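Side-chain contact in thermophilic dibenzothiophene desulfurization enzyme C (Paenibacillus sp. A11-2, PDB 5XDC), which probably oxidises dibenzothiophene to its sulfoxide and then its sulfone, using reduced FMN and molecular oxygen: residues Gly200-Asp203 with Gln209-Ser212. Residues are numbered along the deposited sequence; the frame is centred on the assembly and turned at random.
Sequences GDWD and QTDS. With IND (indole), chain J.
Thr-210 OG1, hydrogen-bonded to Ser-212 OG at 2.8 Å and also to Met-207 O, is approached across the contact by Trp-202 NE1, which comes within 3.4 Å of Thr-210 OG1 at an angle too poor for a hydrogen bond. Trp-202 NE1 is instead paired with Met-207 O, so one carbonyl serves both side chains. The main apolar contact is a CH-pi interaction. Ser-212 CB sits 3.5 Å from the centroid of the six-membered ring of Trp-202, only 1° off the ring normal, which places it squarely over the face. The backbone N of Ser-212 lies over the same face at the five-membered end, 3.5 Å from Trp-202 CG. With CG anti to the backbone N (chi1 -179°), the Trp-202 ring extends across Ser-212 and on to the ligand. Both segments belong to the loop joining strands 196-198 and 215-217 in the middle domain of an acyl-CoA dehydrogenase-like fold, and Trp-202, Thr-210 and Ser-212 line the indole pocket. The ligand's C2 lies 3.2 Å from Ser-212 OG, while its N1 is 3.8 Å from Trp-202 CZ2. Ser-212 OG is further hydrogen-bonded to Ser-160 OG, a hydroxyl of the FMN site. With an alanine in place of Trp-202, Ser-212 CB would probably lose the ring that covers it, Met-207 O would probably keep Thr-210 OG1 alone of these two partners, and the bound indole is likely to lose one wall of its pocket. Ala-369 of a second subunit packs against Trp-202, bringing the neighbouring chain up to the pocket wall.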
loop_
_atom_site.group_PDB
_atom_site.type_symbol
_atom_site.label_atom_id
_atom_site.label_comp_id
_atom_site.label_asym_id
_atom_site.label_seq_id
_atom_site.Cartn_x
_atom_site.Cartn_y
_atom_site.Cartn_z
ATOM N N GLY B 200 -5.652 21.542 -33.298
ATOM C CA GLY B 200 -4.261 21.477 -32.871
ATOM C C GLY B 200 -3.970 22.040 -31.489
ATOM O O GLY B 200 -2.815 22.346 -31.191
ATOM N N ASP B 201 -4.978 22.133 -30.626
ATOM C CA ASP B 201 -4.858 22.757 -29.303
ATOM C C ASP B 201 -4.620 21.698 -28.226
ATOM O O ASP B 201 -5.447 21.469 -27.339
ATOM C CB ASP B 201 -6.121 23.558 -29.002
ATOM C CG ASP B 201 -7.394 22.735 -29.202
ATOM O OD1 ASP B 201 -7.402 21.859 -30.092
ATOM O OD2 ASP B 201 -8.390 22.940 -28.490
ATOM N N TRP B 202 -3.451 21.075 -28.295
ATOM C CA TRP B 202 -3.093 19.989 -27.386
ATOM C C TRP B 202 -1.689 20.239 -26.861
ATOM O O TRP B 202 -0.713 20.175 -27.618
ATOM C CB TRP B 202 -3.181 18.639 -28.086
ATOM C CG TRP B 202 -2.850 17.435 -27.210
ATOM C CD1 TRP B 202 -1.783 16.589 -27.343
ATOM C CD2 TRP B 202 -3.616 16.937 -26.107
ATOM N NE1 TRP B 202 -1.833 15.608 -26.387
ATOM C CE2 TRP B 202 -2.952 15.795 -25.617
ATOM C CE3 TRP B 202 -4.790 17.353 -25.480
ATOM C CZ2 TRP B 202 -3.428 15.069 -24.528
ATOM C CZ3 TRP B 202 -5.266 16.623 -24.403
ATOM C CH2 TRP B 202 -4.586 15.496 -23.942
ATOM N N ASP B 203 -1.593 20.530 -25.565
ATOM C CA ASP B 203 -0.311 20.777 -24.914
ATOM C C ASP B 203 -0.438 20.202 -23.503
ATOM O O ASP B 203 -0.883 20.886 -22.581
ATOM C CB ASP B 203 0.024 22.261 -24.907
ATOM C CG ASP B 203 1.378 22.566 -24.298
ATOM O OD1 ASP B 203 2.119 21.630 -23.935
ATOM O OD2 ASP B 203 1.708 23.767 -24.204
ATOM N N GLN B 209 1.961 13.583 -27.998
ATOM C CA GLN B 209 1.860 13.507 -29.453
ATOM C C GLN B 209 0.610 12.761 -29.927
ATOM O O GLN B 209 0.587 12.232 -31.040
ATOM C CB GLN B 209 3.123 12.873 -30.045
ATOM C CG GLN B 209 4.346 13.784 -29.921
ATOM C CD GLN B 209 5.435 13.451 -30.920
ATOM O OE1 GLN B 209 6.025 12.362 -30.890
ATOM N NE2 GLN B 209 5.698 14.385 -31.833
ATOM N N THR B 210 -0.451 12.758 -29.121
ATOM C CA THR B 210 -1.690 12.088 -29.496
ATOM C C THR B 210 -2.690 13.021 -30.166
ATOM O O THR B 210 -3.777 12.567 -30.536
ATOM C CB THR B 210 -2.355 11.435 -28.278
ATOM O OG1 THR B 210 -2.721 12.427 -27.307
ATOM C CG2 THR B 210 -1.419 10.383 -27.659
ATOM N N ASP B 211 -2.362 14.303 -30.322
ATOM C CA ASP B 211 -3.265 15.293 -30.916
ATOM C C ASP B 211 -4.706 15.138 -30.431
ATOM O O ASP B 211 -5.659 15.005 -31.207
ATOM C CB ASP B 211 -3.178 15.234 -32.429
ATOM C CG ASP B 211 -2.113 16.159 -32.964
ATOM O OD1 ASP B 211 -2.293 17.399 -32.862
ATOM O OD2 ASP B 211 -1.118 15.640 -33.465
ATOM N N SER B 212 -4.854 15.209 -29.107
ATOM C CA SER B 212 -6.132 15.008 -28.445
ATOM C C SER B 212 -6.815 16.326 -28.117
ATOM O O SER B 212 -7.601 16.410 -27.167
ATOM C CB SER B 212 -5.941 14.158 -27.191
ATOM O OG SER B 212 -5.521 12.855 -27.544
HETATM N N1 IND J . -4.783 11.765 -23.341
HETATM C C2 IND J . -5.022 11.633 -24.642
HETATM C C3 IND J . -6.292 11.487 -24.679
HETATM C C4 IND J . -8.309 11.362 -23.216
HETATM C C5 IND J . -8.664 11.419 -21.866
HETATM C C6 IND J . -7.681 11.607 -20.872
HETATM C C7 IND J . -6.343 11.738 -21.233
HETATM C C8 IND J . -5.983 11.686 -22.565
HETATM C C9 IND J . -6.990 11.488 -23.572
#